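Local coordinates for Tle cognate immunity protein 4 C-terminal domain-containing protein (Pseudomonas aeruginosa PAO1, PDB 4R1D) that probably protects the bacterium from its own type VI secretion system by binding and inhibiting the toxic lipase Tle4 as its cognate immunity protein, at residues H9-R13 against P142-C148; Y28-G32 against F159-R163; H61-M67 against S83-A89. All coordinates share one frame; numbering follows the deposited sequence. Where two conformers were deposited one is given.

In the fold
Contacts 1 and 2 join the N-terminal to the C-terminal Tli4 family region and are both largely buried. They touch, since E162 of contact 2 forms a salt bridge with R13 of contact 1 and packs on F147. Contact 3, about 39 Å from contact 1 and 27 Å from contact 2 between centres, holds a loop against a strand end and the turn after it within the N-terminal region and is only partly buried. The chemistry follows the place: a single bridge with cysteines in contact 1, a strand pairing with an arginine-tyrosine stack in contact 2, aromatic and lysine packing in contact 3. Contacts 2 and 3 also meet the partner chain of the complex.

Contact 1: residues H9-R13 against P142-C148; sequences HCFGR and PSEPGFC
G12 O accepts the backbone N-H of C148 at 2.9 Å, a bond that is straight at the hydrogen (172°), though C148 N stands above the plane of the G12 carbonyl. G12 N returns a bond to C148 O at 3.0 Å, which makes G12 and C148 an isolated antiparallel, hydrogen-bonded bridge. G12 lies in the tight turn of the hairpin formed by strands 7-11 and 14-18, so the bridge ties this N-terminal hairpin to strand 146-149, an outer strand of a small three-stranded sheet.

Next to the bridge, the ring of F147 covers the glycine. Its centroid is 3.5 Å from G12 CA, a CH-pi contact over the face. The ring reaches this place because CG is anti to the backbone N (chi1 -174°).

The R13 side chain reaches across to the start of strand 146-149. A bend at chi2 (-80°) carries its guanidinium over the G146-F147 peptide, with G146 C 3.4 Å above the guanidinium plane and F147 N over its centre. Several groups hold the guanidinium in this position: NE pairs with E162, NH1 bonds to G156 O, and NH1 shares water 1 with G146 N. The water, which accepts both bonds, lies in the guanidinium plane at its edge.

Beyond the bridge the packing is apolar. C10 CB meets C148 SG at 3.7 Å, while C10 SG rests 4.0 Å from P142 CD. The two cysteines are not joined, for C10 SG and C148 SG stand 4.3 Å apart, about twice the length of a disulfide bond.

Contact 2: residues Y28-G32 against F159-R163; sequences YYLWG and FQVER
Y29 and R163 face each other in an antiparallel, hydrogen-bonded pair, with Y29 N to R163 O at 2.8 Å and R163 N to Y29 O at 3.0 Å. Their side chains stack on the same face of the pairing: the guanidinium lies flat on the tyrosine ring, planes 11° apart and centres 4.0 Å apart. This cation-pi contact is offset, with NH1 over the face near the CD1-CE1 bond, and the turn at chi3 (65°) lays the group down. In the complex R163 NH2 also bonds Q110 of the partner chain.

The tight packing continues at V161. Its O accepts W31 N at 2.9 Å, and its CG2 presses on W31 CZ3 at 3.6 Å. V161 N, buried without a polar partner, lies 3.7 Å above the indole plane.

The looser side is at the indole edge, where W31 and Q160 are partly exposed. Water 2 bridges W31 NE1 and Q160 OE1, while Q160 NE2 bonds straight to E162 OE1, whose OE2 forms a salt bridge with R13. G395 of the partner chain packs on W31.

The pairing joins strand 23-30 to strand 162-169, with strand 33-38 beside the former and W31 packed on I125 of helix 119-132.

Contact 3: residues H61-M67 against S83-A89; sequences HKSKGNM and SWSSEVA
E87 O sits over the centre of the H61 imidazole, 3.2 Å above the ring plane, while K64 CG lies against the opposite face at 3.4 Å. Neither ring nitrogen is suitably directed to bond E87 O; its hydrogen bond comes instead from K62 N at 2.7 Å, in the carbonyl plane. With CG anti to the backbone N (chi1 -175°), the H61 ring also turns an edge toward the face of W84, in a tilted edge-to-face pair with planes 58° apart and the H61 and five-membered-ring centroids separated by 4.9 Å.

Strands 68-73 and 79-84 are antiparallel neighbours, the former outermost within this chain, and the contact packs the loop between helix 42-58 and strand 68-73 against the turn that follows 79-84. S86-A89 forms a type I beta turn, at whose start S86 OG accepts V88 N in an ST turn. H61 N bonds G65 O and closes the 61-65 loop on itself.

M67, just ahead of strand 68-73, meets the end of strand 79-84. Its O accepts W84 N at 3.1 Å, and bends at chi2 and chi3 fold the thioether back so that CE touches W84 CB at 3.8 Å; SD approaches the indole obliquely, a Met-aromatic contact.

On the more exposed side, K62 NZ and E87 OE1 form a long salt bridge of 3.4 Å, and K62 and V88 pack on N413 of the partner chain. K64 crosses the indole at about a right angle, CD 3.5 Å from W84 CZ2, and water 3 links W84 NE1 to K64 O.

Contact 1: residues H9-R13 against P142-C148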
loop_
_atom_site.group_PDB
_atom_site.type_symbol
_atom_site.label_atom_id
_atom_site.label_comp_id
_atom_site.label_asym_id
_atom_site.label_seq_id
_atom_site.Cartn_x
_atom_site.Cartn_y
_atom_site.Cartn_z
ATOM N N HIS B 9 -5.663 -18.620 26.002
ATOM C CA HIS B 9 -6.363 -17.448 25.500
ATOM C C HIS B 9 -7.481 -17.869 24.548
ATOM O O HIS B 9 -7.342 -18.839 23.807
ATOM C CB HIS B 9 -5.398 -16.534 24.728
ATOM C CG HIS B 9 -4.310 -15.944 25.568
ATOM N ND1 HIS B 9 -4.436 -14.726 26.200
ATOM C CD2 HIS B 9 -3.067 -16.391 25.858
ATOM C CE1 HIS B 9 -3.326 -14.457 26.861
ATOM N NE2 HIS B 9 -2.475 -15.449 26.667
ATOM N N CYS B 10 -8.582 -17.129 24.571
ATOM C CA CYS B 10 -9.662 -17.326 23.607
ATOM C C CYS B 10 -9.530 -16.294 22.505
ATOM O O CYS B 10 -9.495 -15.097 22.782
ATOM C CB CYS B 10 -11.015 -17.102 24.248
ATOM S SG CYS B 10 -11.409 -18.171 25.631
ATOM N N PHE B 11 -9.461 -16.760 21.262
ATOM C CA PHE B 11 -9.496 -15.873 20.103
ATOM C C PHE B 11 -10.526 -16.436 19.122
ATOM O O PHE B 11 -10.394 -17.568 18.655
ATOM C CB PHE B 11 -8.120 -15.780 19.433
ATOM C CG PHE B 11 -7.033 -15.232 20.325
ATOM C CD1 PHE B 11 -7.145 -13.967 20.893
ATOM C CD2 PHE B 11 -5.889 -15.976 20.571
ATOM C CE1 PHE B 11 -6.135 -13.462 21.712
ATOM C CE2 PHE B 11 -4.872 -15.482 21.385
ATOM C CZ PHE B 11 -4.995 -14.222 21.954
ATOM N N GLY B 12 -11.576 -15.678 18.845
ATOM C CA GLY B 12 -12.601 -16.160 17.929
ATOM C C GLY B 12 -13.185 -17.465 18.444
ATOM O O GLY B 12 -13.637 -17.526 19.594
ATOM N N ARG B 13 -13.159 -18.510 17.615
ATOM C CA ARG B 13 -13.718 -19.809 18.004
ATOM C C ARG B 13 -12.679 -20.698 18.662
ATOM O O ARG B 13 -12.984 -21.832 19.040
ATOM C CB ARG B 13 -14.292 -20.553 16.780
ATOM C CG ARG B 13 -15.302 -19.756 15.961
ATOM C CD ARG B 13 -16.707 -19.750 16.570
ATOM N NE ARG B 13 -17.563 -18.720 15.973
ATOM C CZ ARG B 13 -18.859 -18.570 16.240
ATOM N NH1 ARG B 13 -19.464 -19.406 17.080
ATOM N NH2 ARG B 13 -19.555 -17.593 15.669
ATOM N N PRO B 142 -15.635 -19.080 27.622
ATOM C CA PRO B 142 -17.080 -19.356 27.595
ATOM C C PRO B 142 -17.385 -20.797 27.211
ATOM O O PRO B 142 -16.766 -21.338 26.300
ATOM C CB PRO B 142 -17.599 -18.409 26.506
ATOM C CG PRO B 142 -16.537 -17.350 26.380
ATOM C CD PRO B 142 -15.249 -18.055 26.642
ATOM N N SER B 143 -18.335 -21.421 27.905
ATOM C CA SER B 143 -18.767 -22.750 27.521
ATOM C C SER B 143 -19.897 -22.678 26.491
ATOM O O SER B 143 -20.200 -23.666 25.828
ATOM C CB SER B 143 -19.207 -23.555 28.752
ATOM O OG SER B 143 -20.321 -22.947 29.376
ATOM N N GLU B 144 -20.512 -21.508 26.357
ATOM C CA GLU B 144 -21.510 -21.270 25.313
ATOM C C GLU B 144 -20.811 -21.083 23.959
ATOM O O GLU B 144 -19.699 -20.570 23.910
ATOM C CB GLU B 144 -22.342 -20.024 25.651
ATOM C CG GLU B 144 -23.177 -19.467 24.495
ATOM C CD GLU B 144 -24.131 -18.336 24.907
ATOM O OE1 GLU B 144 -23.812 -17.564 25.835
ATOM O OE2 GLU B 144 -25.210 -18.218 24.293
ATOM N N PRO B 145 -21.455 -21.513 22.863
ATOM C CA PRO B 145 -20.895 -21.292 21.520
ATOM C C PRO B 145 -20.790 -19.804 21.217
ATOM O O PRO B 145 -21.641 -19.023 21.654
ATOM C CB PRO B 145 -21.939 -21.924 20.593
ATOM C CG PRO B 145 -22.659 -22.929 21.450
ATOM C CD PRO B 145 -22.682 -22.333 22.828
ATOM N N GLY B 146 -19.764 -19.407 20.471
ATOM C CA GLY B 146 -19.644 -18.013 20.078
ATOM C C GLY B 146 -18.233 -17.596 19.719
ATOM O O GLY B 146 -17.285 -18.353 19.928
ATOM N N PHE B 147 -18.113 -16.372 19.206
ATOM C CA PHE B 147 -16.859 -15.826 18.702
ATOM C C PHE B 147 -16.285 -14.827 19.715
ATOM O O PHE B 147 -16.849 -13.758 19.929
ATOM C CB PHE B 147 -17.142 -15.149 17.357
ATOM C CG PHE B 147 -15.912 -14.655 16.644
ATOM C CD1 PHE B 147 -15.193 -15.494 15.805
ATOM C CD2 PHE B 147 -15.491 -13.349 16.795
ATOM C CE1 PHE B 147 -14.065 -15.029 15.140
ATOM C CE2 PHE B 147 -14.370 -12.888 16.140
ATOM C CZ PHE B 147 -13.656 -13.725 15.315
ATOM N N CYS B 148 -15.175 -15.185 20.349
ATOM C CA CYS B 148 -14.604 -14.359 21.403
ATOM C C CYS B 148 -13.835 -13.176 20.850
ATOM O O CYS B 148 -13.047 -13.327 19.928
ATOM C CB CYS B 148 -13.688 -15.179 22.305
ATOM S SG CYS B 148 -14.574 -16.304 23.442
HETATM O O HOH W 1 -18.381 -21.535 19.119
#

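Contact 2: residues Y28-G32 against F159-R163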
loop_
_atom_site.group_PDB
_atom_site.type_symbol
_atom_site.label_atom_id
_atom_site.label_comp_id
_atom_site.label_asym_id
_atom_site.label_seq_id
_atom_site.Cartn_x
_atom_site.Cartn_y
_atom_site.Cartn_z
ATOM N N TYR B 28 -10.167 -8.201 15.638
ATOM C CA TYR B 28 -11.313 -9.048 15.315
ATOM C C TYR B 28 -12.119 -8.356 14.249
ATOM O O TYR B 28 -12.272 -7.136 14.288
ATOM C CB TYR B 28 -12.185 -9.257 16.550
ATOM C CG TYR B 28 -11.389 -9.827 17.678
ATOM C CD1 TYR B 28 -11.158 -11.191 17.754
ATOM C CD2 TYR B 28 -10.832 -9.001 18.643
ATOM C CE1 TYR B 28 -10.404 -11.728 18.766
ATOM C CE2 TYR B 28 -10.071 -9.530 19.676
ATOM C CZ TYR B 28 -9.866 -10.896 19.729
ATOM O OH TYR B 28 -9.116 -11.447 20.740
ATOM N N TYR B 29 -12.637 -9.133 13.304
ATOM C CA TYR B 29 -13.289 -8.556 12.137
ATOM C C TYR B 29 -14.571 -9.316 11.830
ATOM O O TYR B 29 -14.573 -10.550 11.781
ATOM C CB TYR B 29 -12.338 -8.613 10.922
ATOM C CG TYR B 29 -10.944 -8.110 11.234
ATOM C CD1 TYR B 29 -10.002 -8.948 11.815
ATOM C CD2 TYR B 29 -10.575 -6.801 10.944
ATOM C CE1 TYR B 29 -8.725 -8.498 12.111
ATOM C CE2 TYR B 29 -9.280 -6.332 11.244
ATOM C CZ TYR B 29 -8.375 -7.188 11.824
ATOM O OH TYR B 29 -7.102 -6.753 12.120
ATOM N N LEU B 30 -15.647 -8.564 11.611
ATOM C CA LEU B 30 -16.953 -9.133 11.314
ATOM C C LEU B 30 -17.406 -8.628 9.943
ATOM O O LEU B 30 -17.441 -7.420 9.704
ATOM C CB LEU B 30 -17.946 -8.699 12.393
ATOM C CG LEU B 30 -19.337 -9.311 12.394
ATOM C CD1 LEU B 30 -19.270 -10.827 12.590
ATOM C CD2 LEU B 30 -20.155 -8.641 13.489
ATOM N N TRP B 31 -17.758 -9.562 9.060
ATOM C CA TRP B 31 -18.106 -9.227 7.685
ATOM C C TRP B 31 -17.024 -8.322 7.100
ATOM O O TRP B 31 -17.300 -7.421 6.320
ATOM C CB TRP B 31 -19.504 -8.598 7.610
ATOM C CG TRP B 31 -20.574 -9.546 8.104
ATOM C CD1 TRP B 31 -21.183 -9.533 9.327
ATOM C CD2 TRP B 31 -21.136 -10.651 7.390
ATOM N NE1 TRP B 31 -22.082 -10.569 9.422
ATOM C CE2 TRP B 31 -22.075 -11.269 8.243
ATOM C CE3 TRP B 31 -20.926 -11.186 6.115
ATOM C CZ2 TRP B 31 -22.811 -12.389 7.859
ATOM C CZ3 TRP B 31 -21.662 -12.294 5.731
ATOM C CH2 TRP B 31 -22.591 -12.886 6.601
ATOM N N GLY B 32 -15.777 -8.592 7.483
ATOM C CA GLY B 32 -14.633 -7.931 6.884
ATOM C C GLY B 32 -14.198 -6.635 7.542
ATOM O O GLY B 32 -13.126 -6.128 7.241
ATOM N N PHE B 159 -23.751 -19.307 10.948
ATOM C CA PHE B 159 -22.638 -18.841 10.134
ATOM C C PHE B 159 -22.644 -17.328 9.940
ATOM O O PHE B 159 -23.687 -16.722 9.708
ATOM C CB PHE B 159 -22.604 -19.530 8.771
ATOM C CG PHE B 159 -21.461 -19.079 7.929
ATOM C CD1 PHE B 159 -20.194 -19.590 8.151
ATOM C CD2 PHE B 159 -21.630 -18.100 6.964
ATOM C CE1 PHE B 159 -19.116 -19.155 7.406
ATOM C CE2 PHE B 159 -20.557 -17.658 6.211
ATOM C CZ PHE B 159 -19.297 -18.189 6.432
ATOM N N GLN B 160 -21.463 -16.725 10.042
ATOM C CA GLN B 160 -21.250 -15.329 9.676
ATOM C C GLN B 160 -19.797 -15.230 9.231
ATOM O O GLN B 160 -18.976 -16.060 9.634
ATOM C CB GLN B 160 -21.482 -14.415 10.876
ATOM C CG GLN B 160 -20.665 -14.822 12.083
ATOM C CD GLN B 160 -20.930 -13.964 13.306
ATOM O OE1 GLN B 160 -21.926 -13.245 13.376
ATOM N NE2 GLN B 160 -20.026 -14.032 14.277
ATOM N N VAL B 161 -19.466 -14.245 8.399
ATOM C CA VAL B 161 -18.063 -14.033 8.048
ATOM C C VAL B 161 -17.356 -13.418 9.261
ATOM O O VAL B 161 -17.762 -12.365 9.754
ATOM C CB VAL B 161 -17.893 -13.108 6.838
ATOM C CG1 VAL B 161 -16.435 -12.703 6.677
ATOM C CG2 VAL B 161 -18.419 -13.769 5.564
ATOM N N GLU B 162 -16.302 -14.084 9.728
ATOM C CA GLU B 162 -15.627 -13.690 10.958
ATOM C C GLU B 162 -14.150 -14.035 10.846
ATOM O O GLU B 162 -13.774 -15.010 10.198
ATOM C CB GLU B 162 -16.272 -14.380 12.187
ATOM C CG GLU B 162 -16.250 -15.891 12.145
ATOM C CD GLU B 162 -16.933 -16.528 13.347
ATOM O OE1 GLU B 162 -17.898 -15.927 13.870
ATOM O OE2 GLU B 162 -16.490 -17.622 13.763
ATOM N N ARG B 163 -13.311 -13.227 11.480
ATOM C CA ARG B 163 -11.877 -13.366 11.318
ATOM C C ARG B 163 -11.198 -12.731 12.509
ATOM O O ARG B 163 -11.720 -11.777 13.088
ATOM C CB ARG B 163 -11.433 -12.670 10.010
ATOM C CG ARG B 163 -9.918 -12.453 9.873
ATOM C CD ARG B 163 -9.535 -12.090 8.434
ATOM N NE ARG B 163 -10.069 -10.801 7.980
ATOM C CZ ARG B 163 -9.424 -9.644 8.103
ATOM N NH1 ARG B 163 -8.227 -9.600 8.694
ATOM N NH2 ARG B 163 -9.966 -8.532 7.637
HETATM O O HOH W 2 -23.370 -11.638 11.685
#

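Contact 3: residues H61-M67 against S83-A89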
loop_
_atom_site.group_PDB
_atom_site.type_symbol
_atom_site.label_atom_id
_atom_site.label_comp_id
_atom_site.label_asym_id
_atom_site.label_seq_id
_atom_site.Cartn_x
_atom_site.Cartn_y
_atom_site.Cartn_z
ATOM N N HIS B 61 -22.356 16.265 0.371
ATOM C CA HIS B 61 -22.131 15.444 -0.806
ATOM C C HIS B 61 -21.990 16.401 -1.983
ATOM O O HIS B 61 -22.435 17.548 -1.904
ATOM C CB HIS B 61 -23.327 14.516 -0.995
ATOM C CG HIS B 61 -23.174 13.520 -2.100
ATOM N ND1 HIS B 61 -22.851 12.198 -1.873
ATOM C CD2 HIS B 61 -23.341 13.642 -3.439
ATOM C CE1 HIS B 61 -22.813 11.554 -3.027
ATOM N NE2 HIS B 61 -23.107 12.408 -3.992
ATOM N N LYS B 62 -21.353 15.962 -3.064
ATOM C CA LYS B 62 -21.146 16.872 -4.192
ATOM C C LYS B 62 -22.453 17.165 -4.922
ATOM O O LYS B 62 -22.578 18.190 -5.589
ATOM C CB LYS B 62 -20.101 16.333 -5.176
ATOM C CG LYS B 62 -18.697 16.172 -4.592
ATOM C CD LYS B 62 -18.104 17.486 -4.100
ATOM C CE LYS B 62 -16.678 17.278 -3.599
ATOM N NZ LYS B 62 -16.100 18.505 -2.987
ATOM N N SER B 63 -23.423 16.266 -4.799
ATOM C CA SER B 63 -24.688 16.437 -5.510
ATOM C C SER B 63 -25.943 16.065 -4.714
ATOM O O SER B 63 -27.031 16.546 -5.026
ATOM C CB SER B 63 -24.666 15.663 -6.831
ATOM O OG SER B 63 -24.621 14.263 -6.612
ATOM N N LYS B 64 -25.796 15.224 -3.692
ATOM C CA LYS B 64 -26.954 14.692 -2.972
ATOM C C LYS B 64 -27.281 15.385 -1.645
ATOM O O LYS B 64 -28.116 14.894 -0.881
ATOM C CB LYS B 64 -26.793 13.189 -2.724
ATOM C CG LYS B 64 -26.626 12.357 -3.983
ATOM C CD LYS B 64 -26.826 10.883 -3.671
ATOM C CE LYS B 64 -26.590 10.017 -4.900
ATOM N NZ LYS B 64 -27.552 10.300 -5.998
ATOM N N GLY B 65 -26.623 16.505 -1.363
ATOM C CA GLY B 65 -26.906 17.262 -0.157
ATOM C C GLY B 65 -26.162 16.821 1.092
ATOM O O GLY B 65 -24.932 16.751 1.102
ATOM N N ASN B 66 -26.904 16.527 2.156
ATOM C CA ASN B 66 -26.277 16.264 3.453
ATOM C C ASN B 66 -25.554 14.920 3.439
ATOM O O ASN B 66 -26.088 13.937 2.941
ATOM C CB ASN B 66 -27.330 16.309 4.571
ATOM C CG ASN B 66 -26.731 16.612 5.944
ATOM O OD1 ASN B 66 -25.752 15.987 6.374
ATOM N ND2 ASN B 66 -27.329 17.574 6.645
ATOM N N MET B 67 -24.341 14.872 3.985
ATOM C CA MET B 67 -23.616 13.613 4.076
ATOM C C MET B 67 -24.228 12.690 5.118
ATOM O O MET B 67 -24.096 11.472 5.024
ATOM C CB MET B 67 -22.125 13.845 4.373
ATOM C CG MET B 67 -21.334 14.336 3.172
ATOM S SD MET B 67 -21.240 13.095 1.884
ATOM C CE MET B 67 -20.114 11.907 2.639
ATOM N N SER B 83 -24.081 7.357 6.848
ATOM C CA SER B 83 -23.686 8.483 6.011
ATOM C C SER B 83 -23.328 7.950 4.636
ATOM O O SER B 83 -23.149 6.749 4.475
ATOM C CB SER B 83 -22.488 9.220 6.629
ATOM O OG SER B 83 -21.358 8.360 6.744
ATOM N N TRP B 84 -23.250 8.826 3.638
ATOM C CA TRP B 84 -22.684 8.429 2.346
ATOM C C TRP B 84 -21.223 8.020 2.534
ATOM O O TRP B 84 -20.518 8.601 3.349
ATOM C CB TRP B 84 -22.795 9.574 1.334
ATOM C CG TRP B 84 -24.183 9.706 0.781
ATOM C CD1 TRP B 84 -25.037 10.760 0.945
ATOM C CD2 TRP B 84 -24.880 8.743 -0.014
ATOM N NE1 TRP B 84 -26.227 10.510 0.295
ATOM C CE2 TRP B 84 -26.155 9.277 -0.300
ATOM C CE3 TRP B 84 -24.555 7.476 -0.511
ATOM C CZ2 TRP B 84 -27.093 8.592 -1.063
ATOM C CZ3 TRP B 84 -25.489 6.801 -1.272
ATOM C CH2 TRP B 84 -26.743 7.360 -1.540
ATOM N N SER B 85 -20.761 7.029 1.773
ATOM C CA SER B 85 -19.396 6.531 1.955
ATOM C C SER B 85 -18.325 7.472 1.394
ATOM O O SER B 85 -17.139 7.328 1.703
ATOM C CB SER B 85 -19.242 5.134 1.363
ATOM O OG SER B 85 -19.427 5.165 -0.030
ATOM N N SER B 86 -18.738 8.421 0.559
ATOM C CA SER B 86 -17.866 9.502 0.106
ATOM C C SER B 86 -18.720 10.630 -0.430
ATOM O O SER B 86 -19.938 10.490 -0.559
ATOM C CB SER B 86 -16.916 9.043 -1.002
ATOM O OG SER B 86 -17.563 9.119 -2.263
ATOM N N GLU B 87 -18.078 11.740 -0.771
ATOM C CA GLU B 87 -18.823 12.887 -1.263
ATOM C C GLU B 87 -19.315 12.731 -2.698
ATOM O O GLU B 87 -19.970 13.631 -3.227
ATOM C CB GLU B 87 -18.019 14.174 -1.065
ATOM C CG GLU B 87 -17.800 14.464 0.411
ATOM C CD GLU B 87 -17.065 15.759 0.676
ATOM O OE1 GLU B 87 -16.619 16.412 -0.295
ATOM O OE2 GLU B 87 -16.935 16.118 1.868
ATOM N N VAL B 88 -19.001 11.602 -3.330
ATOM C CA VAL B 88 -19.577 11.299 -4.644
ATOM C C VAL B 88 -20.209 9.915 -4.718
ATOM O O VAL B 88 -20.631 9.474 -5.791
ATOM C CB VAL B 88 -18.561 11.449 -5.794
ATOM C CG1 VAL B 88 -17.999 12.871 -5.819
ATOM C CG2 VAL B 88 -17.453 10.400 -5.679
ATOM N N ALA B 89 -20.297 9.237 -3.579
ATOM C CA ALA B 89 -20.878 7.896 -3.537
ATOM C C ALA B 89 -22.338 7.899 -3.984
ATOM O O ALA B 89 -23.062 8.855 -3.733
ATOM C CB ALA B 89 -20.764 7.312 -2.125
HETATM O O HOH W 3 -28.374 12.503 0.492
#